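Local coordinates for YcaO (Methanopyrus kandleri, PDB 6CIB), which binds ATP-type nucleotides and magnesium and probably uses them to thioamidate the peptide backbone, as a YcaO-family enzyme, at residues Val222-Phe235 against Lys279-Phe293. Numbering follows the deposited sequence.
Sequences VTEAERVEEMVMGF and KLTPERLKRLNRHWF
Val228 packs against Leu285 where the antiparallel β-hairpin of strands 217-224 and 233-238 meets the short helices 282-288 and 290-293; Val228, Trp292 and selenomethionine Met231 bury the most surface. Val228, in the connecting loop, sets its CG2 anti to the backbone N (chi1 74° for CG1), which brings that methyl 3.7 Å from Leu285 CD2, while CG1 lies 3.6 Å from Leu280 O. Met231 CB meets the same Leu285 CD2; its SE rests 3.9 Å from Pro282 CB, and a bend at chi3 (72°) carries CE to 3.5 Å from Phe293 CZ. Lys286 NZ meets Glu224 OE1 at 3.2 Å in a salt bridge, approaching from above the carboxylate plane, with CG of the same lysine over the Phe293 ring. Without the carboxylate, as with an alanine at Glu224, the Lys286 ammonium would probably lose its closest acidic mate, leaving the long pairing with Glu283, and be freer to turn. Trp292 is held by its indole N-H to Glu175 of helix 154-177. Phe235 CE1 approaches Trp292 CH2 at 3.7 Å, the ring planes inclined at 62°, and Met233 makes a Met-aromatic contact, its SE 4.2 Å from the centroid of the five-membered ring of Trp292, over the face.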
loop_
_atom_site.group_PDB
_atom_site.type_symbol
_atom_site.label_atom_id
_atom_site.label_comp_id
_atom_site.label_asym_id
_atom_site.label_seq_id
_atom_site.Cartn_x
_atom_site.Cartn_y
_atom_site.Cartn_z
ATOM N N VAL A 222 0.784 0.836 -15.912
ATOM C CA VAL A 222 -0.425 0.296 -16.541
ATOM C C VAL A 222 -0.054 -0.636 -17.690
ATOM O O VAL A 222 0.925 -0.398 -18.404
ATOM C CB VAL A 222 -1.439 1.392 -17.007
ATOM C CG1 VAL A 222 -2.100 2.059 -15.813
ATOM C CG2 VAL A 222 -0.786 2.435 -17.908
ATOM N N THR A 223 -0.831 -1.706 -17.841
ATOM C CA THR A 223 -0.604 -2.658 -18.917
ATOM C C THR A 223 -1.682 -2.611 -19.992
ATOM O O THR A 223 -2.851 -2.320 -19.722
ATOM C CB THR A 223 -0.426 -4.113 -18.420
ATOM O OG1 THR A 223 -1.640 -4.580 -17.824
ATOM C CG2 THR A 223 0.721 -4.213 -17.415
ATOM N N GLU A 224 -1.245 -2.873 -21.216
ATOM C CA GLU A 224 -2.116 -3.193 -22.328
ATOM C C GLU A 224 -1.825 -4.644 -22.676
ATOM O O GLU A 224 -0.668 -5.058 -22.706
ATOM C CB GLU A 224 -1.803 -2.270 -23.502
ATOM C CG GLU A 224 -2.885 -2.203 -24.566
ATOM C CD GLU A 224 -2.580 -1.192 -25.662
ATOM O OE1 GLU A 224 -1.982 -0.130 -25.370
ATOM O OE2 GLU A 224 -2.953 -1.466 -26.823
ATOM N N ALA A 225 -2.872 -5.425 -22.907
ATOM C CA ALA A 225 -2.731 -6.849 -23.212
ATOM C C ALA A 225 -3.858 -7.283 -24.133
ATOM O O ALA A 225 -4.905 -6.622 -24.193
ATOM C CB ALA A 225 -2.737 -7.677 -21.927
ATOM N N GLU A 226 -3.656 -8.392 -24.842
ATOM C CA GLU A 226 -4.715 -8.927 -25.702
ATOM C C GLU A 226 -5.826 -9.627 -24.920
ATOM O O GLU A 226 -6.950 -9.742 -25.406
ATOM C CB GLU A 226 -4.156 -9.785 -26.851
ATOM C CG GLU A 226 -3.463 -11.081 -26.459
ATOM C CD GLU A 226 -2.921 -11.851 -27.660
ATOM O OE1 GLU A 226 -3.354 -11.589 -28.809
ATOM O OE2 GLU A 226 -2.052 -12.731 -27.456
ATOM N N ARG A 227 -5.508 -10.071 -23.706
ATOM C CA ARG A 227 -6.512 -10.512 -22.736
ATOM C C ARG A 227 -6.787 -9.383 -21.746
ATOM O O ARG A 227 -5.849 -8.783 -21.194
ATOM C CB ARG A 227 -6.047 -11.768 -21.993
ATOM C CG ARG A 227 -5.959 -13.026 -22.850
ATOM C CD ARG A 227 -5.309 -14.194 -22.114
ATOM N NE ARG A 227 -5.782 -14.349 -20.732
ATOM C CZ ARG A 227 -6.931 -14.922 -20.363
ATOM N NH1 ARG A 227 -7.773 -15.425 -21.263
ATOM N NH2 ARG A 227 -7.238 -14.994 -19.075
ATOM N N VAL A 228 -8.072 -9.109 -21.526
ATOM C CA VAL A 228 -8.528 -7.963 -20.732
ATOM C C VAL A 228 -8.193 -8.058 -19.224
ATOM O O VAL A 228 -7.873 -7.054 -18.593
ATOM C CB VAL A 228 -10.037 -7.661 -20.999
ATOM C CG1 VAL A 228 -10.961 -8.686 -20.337
ATOM C CG2 VAL A 228 -10.400 -6.250 -20.574
ATOM N N GLU A 229 -8.255 -9.266 -18.669
ATOM C CA GLU A 229 -7.938 -9.524 -17.260
ATOM C C GLU A 229 -6.455 -9.297 -16.940
ATOM O O GLU A 229 -6.091 -9.125 -15.775
ATOM C CB GLU A 229 -8.380 -10.935 -16.826
ATOM C CG GLU A 229 -8.214 -12.037 -17.867
ATOM C CD GLU A 229 -9.305 -12.027 -18.938
ATOM O OE1 GLU A 229 -8.950 -11.880 -20.128
ATOM O OE2 GLU A 229 -10.510 -12.149 -18.600
ATOM N N GLU A 230 -5.632 -9.271 -17.990
ATOM C CA GLU A 230 -4.197 -9.001 -17.897
ATOM C C GLU A 230 -3.842 -7.522 -18.079
ATOM O O GLU A 230 -2.661 -7.154 -18.149
ATOM C CB GLU A 230 -3.432 -9.901 -18.868
ATOM C CG GLU A 230 -3.587 -11.366 -18.483
ATOM C CD GLU A 230 -2.489 -12.259 -19.004
ATOM O OE1 GLU A 230 -2.574 -13.472 -18.737
ATOM O OE2 GLU A 230 -1.555 -11.765 -19.668
HETATM N N MSE A 231 -4.877 -6.685 -18.142
HETATM C CA MSE A 231 -4.713 -5.234 -18.150
HETATM C C MSE A 231 -4.909 -4.803 -16.730
HETATM O O MSE A 231 -6.038 -4.629 -16.258
HETATM C CB MSE A 231 -5.666 -4.544 -19.123
HETATM C CG MSE A 231 -5.129 -4.757 -20.530
HETATM SE SE MSE A 231 -6.361 -3.938 -21.830
HETATM C CE MSE A 231 -5.981 -2.048 -21.454
ATOM N N VAL A 232 -3.783 -4.662 -16.037
ATOM C CA VAL A 232 -3.757 -4.401 -14.610
ATOM C C VAL A 232 -3.001 -3.099 -14.358
ATOM O O VAL A 232 -2.387 -2.527 -15.275
ATOM C CB VAL A 232 -3.121 -5.576 -13.805
ATOM C CG1 VAL A 232 -3.969 -6.849 -13.896
ATOM C CG2 VAL A 232 -1.676 -5.847 -14.233
HETATM N N MSE A 233 -3.048 -2.637 -13.115
HETATM C CA MSE A 233 -2.319 -1.438 -12.711
HETATM C C MSE A 233 -1.511 -1.754 -11.490
HETATM O O MSE A 233 -1.922 -2.557 -10.658
HETATM C CB MSE A 233 -3.289 -0.305 -12.386
HETATM C CG MSE A 233 -4.153 0.120 -13.567
HETATM SE SE MSE A 233 -5.237 1.667 -12.989
HETATM C CE MSE A 233 -6.530 0.652 -11.922
ATOM N N GLY A 234 -0.340 -1.133 -11.386
ATOM C CA GLY A 234 0.503 -1.220 -10.192
ATOM C C GLY A 234 0.932 0.168 -9.751
ATOM O O GLY A 234 1.070 1.068 -10.585
ATOM N N PHE A 235 1.127 0.345 -8.442
ATOM C CA PHE A 235 1.552 1.631 -7.881
ATOM C C PHE A 235 2.650 1.474 -6.841
ATOM O O PHE A 235 2.734 0.454 -6.156
ATOM C CB PHE A 235 0.366 2.389 -7.260
ATOM C CG PHE A 235 -0.755 2.637 -8.218
ATOM C CD1 PHE A 235 -0.762 3.775 -9.021
ATOM C CD2 PHE A 235 -1.804 1.715 -8.340
ATOM C CE1 PHE A 235 -1.791 3.992 -9.936
ATOM C CE2 PHE A 235 -2.830 1.928 -9.255
ATOM C CZ PHE A 235 -2.825 3.068 -10.048
ATOM N N LYS A 279 -18.422 -8.701 -20.002
ATOM C CA LYS A 279 -16.990 -8.699 -20.305
ATOM C C LYS A 279 -16.577 -7.608 -21.288
ATOM O O LYS A 279 -17.074 -7.516 -22.414
ATOM C CB LYS A 279 -16.521 -10.068 -20.799
ATOM C CG LYS A 279 -15.026 -10.287 -20.644
ATOM C CD LYS A 279 -14.538 -11.351 -21.600
ATOM C CE LYS A 279 -13.144 -11.813 -21.235
ATOM N NZ LYS A 279 -12.778 -12.992 -22.058
ATOM N N LEU A 280 -15.637 -6.795 -20.835
ATOM C CA LEU A 280 -15.113 -5.700 -21.608
ATOM C C LEU A 280 -14.085 -6.188 -22.628
ATOM O O LEU A 280 -13.457 -7.247 -22.465
ATOM C CB LEU A 280 -14.492 -4.694 -20.644
ATOM C CG LEU A 280 -14.775 -3.192 -20.664
ATOM C CD1 LEU A 280 -16.117 -2.803 -21.263
ATOM C CD2 LEU A 280 -14.668 -2.698 -19.230
ATOM N N THR A 281 -13.930 -5.407 -23.688
ATOM C CA THR A 281 -12.891 -5.631 -24.674
ATOM C C THR A 281 -11.628 -4.829 -24.260
ATOM O O THR A 281 -11.763 -3.792 -23.588
ATOM C CB THR A 281 -13.453 -5.274 -26.076
ATOM O OG1 THR A 281 -13.092 -6.278 -27.021
ATOM C CG2 THR A 281 -13.027 -3.927 -26.544
ATOM N N PRO A 282 -10.409 -5.300 -24.641
ATOM C CA PRO A 282 -9.194 -4.526 -24.319
ATOM C C PRO A 282 -9.232 -3.078 -24.818
ATOM O O PRO A 282 -8.827 -2.168 -24.082
ATOM C CB PRO A 282 -8.071 -5.308 -25.013
ATOM C CG PRO A 282 -8.586 -6.707 -25.098
ATOM C CD PRO A 282 -10.070 -6.597 -25.275
ATOM N N GLU A 283 -9.730 -2.866 -26.040
ATOM C CA GLU A 283 -9.765 -1.514 -26.614
ATOM C C GLU A 283 -10.794 -0.595 -25.938
ATOM O O GLU A 283 -10.553 0.612 -25.806
ATOM C CB GLU A 283 -9.945 -1.550 -28.138
ATOM C CG GLU A 283 -9.373 -0.335 -28.876
ATOM C CD GLU A 283 -7.868 -0.132 -28.699
ATOM O OE1 GLU A 283 -7.087 -1.083 -28.927
ATOM O OE2 GLU A 283 -7.460 0.996 -28.339
ATOM N N ARG A 284 -11.918 -1.162 -25.500
ATOM C CA ARG A 284 -12.883 -0.389 -24.712
ATOM C C ARG A 284 -12.376 -0.060 -23.301
ATOM O O ARG A 284 -12.633 1.037 -22.793
ATOM C CB ARG A 284 -14.275 -1.036 -24.656
ATOM C CG ARG A 284 -15.219 -0.276 -23.730
ATOM C CD ARG A 284 -16.548 0.077 -24.352
ATOM N NE ARG A 284 -16.499 1.224 -25.266
ATOM C CZ ARG A 284 -17.139 2.386 -25.089
ATOM N NH1 ARG A 284 -17.900 2.605 -24.019
ATOM N NH2 ARG A 284 -17.017 3.340 -25.999
ATOM N N LEU A 285 -11.670 -1.001 -22.674
ATOM C CA LEU A 285 -11.043 -0.715 -21.378
ATOM C C LEU A 285 -10.106 0.485 -21.497
ATOM O O LEU A 285 -10.175 1.398 -20.674
ATOM C CB LEU A 285 -10.353 -1.948 -20.774
ATOM C CG LEU A 285 -9.882 -1.828 -19.309
ATOM C CD1 LEU A 285 -10.970 -1.345 -18.355
ATOM C CD2 LEU A 285 -9.267 -3.137 -18.825
ATOM N N LYS A 286 -9.280 0.487 -22.549
ATOM C CA LYS A 286 -8.421 1.626 -22.912
ATOM C C LYS A 286 -9.189 2.945 -23.010
ATOM O O LYS A 286 -8.756 3.952 -22.446
ATOM C CB LYS A 286 -7.717 1.374 -24.253
ATOM C CG LYS A 286 -6.315 0.809 -24.161
ATOM C CD LYS A 286 -5.623 0.818 -25.519
ATOM C CE LYS A 286 -5.011 2.173 -25.853
ATOM N NZ LYS A 286 -3.903 2.037 -26.839
ATOM N N ARG A 287 -10.314 2.925 -23.733
ATOM C CA ARG A 287 -11.154 4.112 -23.936
ATOM C C ARG A 287 -11.815 4.629 -22.665
ATOM O O ARG A 287 -11.929 5.843 -22.481
ATOM C CB ARG A 287 -12.211 3.866 -25.017
ATOM C CG ARG A 287 -11.714 4.221 -26.404
ATOM C CD ARG A 287 -12.778 4.043 -27.473
ATOM N NE ARG A 287 -12.215 4.368 -28.781
ATOM C CZ ARG A 287 -11.607 3.500 -29.591
ATOM N NH1 ARG A 287 -11.490 2.218 -29.259
ATOM N NH2 ARG A 287 -11.119 3.920 -30.750
ATOM N N LEU A 288 -12.244 3.709 -21.798
ATOM C CA LEU A 288 -12.774 4.065 -20.479
ATOM C C LEU A 288 -11.690 4.612 -19.540
ATOM O O LEU A 288 -12.000 5.319 -18.575
ATOM C CB LEU A 288 -13.508 2.874 -19.842
ATOM C CG LEU A 288 -14.792 2.346 -20.503
ATOM C CD1 LEU A 288 -15.252 1.072 -19.801
ATOM C CD2 LEU A 288 -15.913 3.380 -20.535
ATOM N N ASN A 289 -10.430 4.303 -19.851
ATOM C CA ASN A 289 -9.287 4.720 -19.039
ATOM C C ASN A 289 -8.275 5.571 -19.810
ATOM O O ASN A 289 -7.058 5.445 -19.619
ATOM C CB ASN A 289 -8.638 3.495 -18.394
ATOM C CG ASN A 289 -9.451 2.964 -17.241
ATOM O OD1 ASN A 289 -9.454 3.544 -16.162
ATOM N ND2 ASN A 289 -10.156 1.865 -17.461
ATOM N N ARG A 290 -8.807 6.456 -20.657
ATOM C CA ARG A 290 -8.030 7.361 -21.520
ATOM C C ARG A 290 -6.993 8.206 -20.781
ATOM O O ARG A 290 -5.923 8.482 -21.322
ATOM C CB ARG A 290 -8.972 8.284 -22.305
ATOM C CG ARG A 290 -9.568 7.665 -23.566
ATOM C CD ARG A 290 -10.609 8.566 -24.228
ATOM N NE ARG A 290 -9.991 9.721 -24.886
ATOM C CZ ARG A 290 -9.968 10.963 -24.400
ATOM N NH1 ARG A 290 -10.542 11.255 -23.234
ATOM N NH2 ARG A 290 -9.364 11.927 -25.085
ATOM N N HIS A 291 -7.323 8.615 -19.557
ATOM C CA HIS A 291 -6.409 9.385 -18.702
ATOM C C HIS A 291 -5.091 8.648 -18.404
ATOM O O HIS A 291 -4.032 9.274 -18.322
ATOM C CB HIS A 291 -7.106 9.895 -17.429
ATOM C CG HIS A 291 -7.760 8.829 -16.600
ATOM N ND1 HIS A 291 -8.706 7.960 -17.101
ATOM C CD2 HIS A 291 -7.636 8.530 -15.285
ATOM C CE1 HIS A 291 -9.117 7.155 -16.137
ATOM N NE2 HIS A 291 -8.486 7.484 -15.023
ATOM N N TRP A 292 -5.168 7.323 -18.278
ATOM C CA TRP A 292 -3.976 6.482 -18.111
ATOM C C TRP A 292 -3.207 6.226 -19.395
ATOM O O TRP A 292 -1.977 6.127 -19.363
ATOM C CB TRP A 292 -4.340 5.151 -17.447
ATOM C CG TRP A 292 -4.678 5.314 -15.997
ATOM C CD1 TRP A 292 -5.897 5.122 -15.411
ATOM C CD2 TRP A 292 -3.791 5.739 -14.953
ATOM N NE1 TRP A 292 -5.823 5.387 -14.063
ATOM C CE2 TRP A 292 -4.542 5.769 -13.753
ATOM C CE3 TRP A 292 -2.429 6.090 -14.910
ATOM C CZ2 TRP A 292 -3.977 6.132 -12.515
ATOM C CZ3 TRP A 292 -1.866 6.464 -13.675
ATOM C CH2 TRP A 292 -2.644 6.478 -12.499
ATOM N N PHE A 293 -3.927 6.118 -20.510
ATOM C CA PHE A 293 -3.333 5.727 -21.797
ATOM C C PHE A 293 -2.973 6.892 -22.718
ATOM O O PHE A 293 -2.336 6.692 -23.752
ATOM C CB PHE A 293 -4.209 4.690 -22.517
ATOM C CG PHE A 293 -4.290 3.371 -21.795
ATOM C CD1 PHE A 293 -3.213 2.480 -21.815
ATOM C CD2 PHE A 293 -5.439 3.023 -21.080
ATOM C CE1 PHE A 293 -3.282 1.267 -21.134
ATOM C CE2 PHE A 293 -5.511 1.813 -20.399
ATOM C CZ PHE A 293 -4.429 0.938 -20.422
#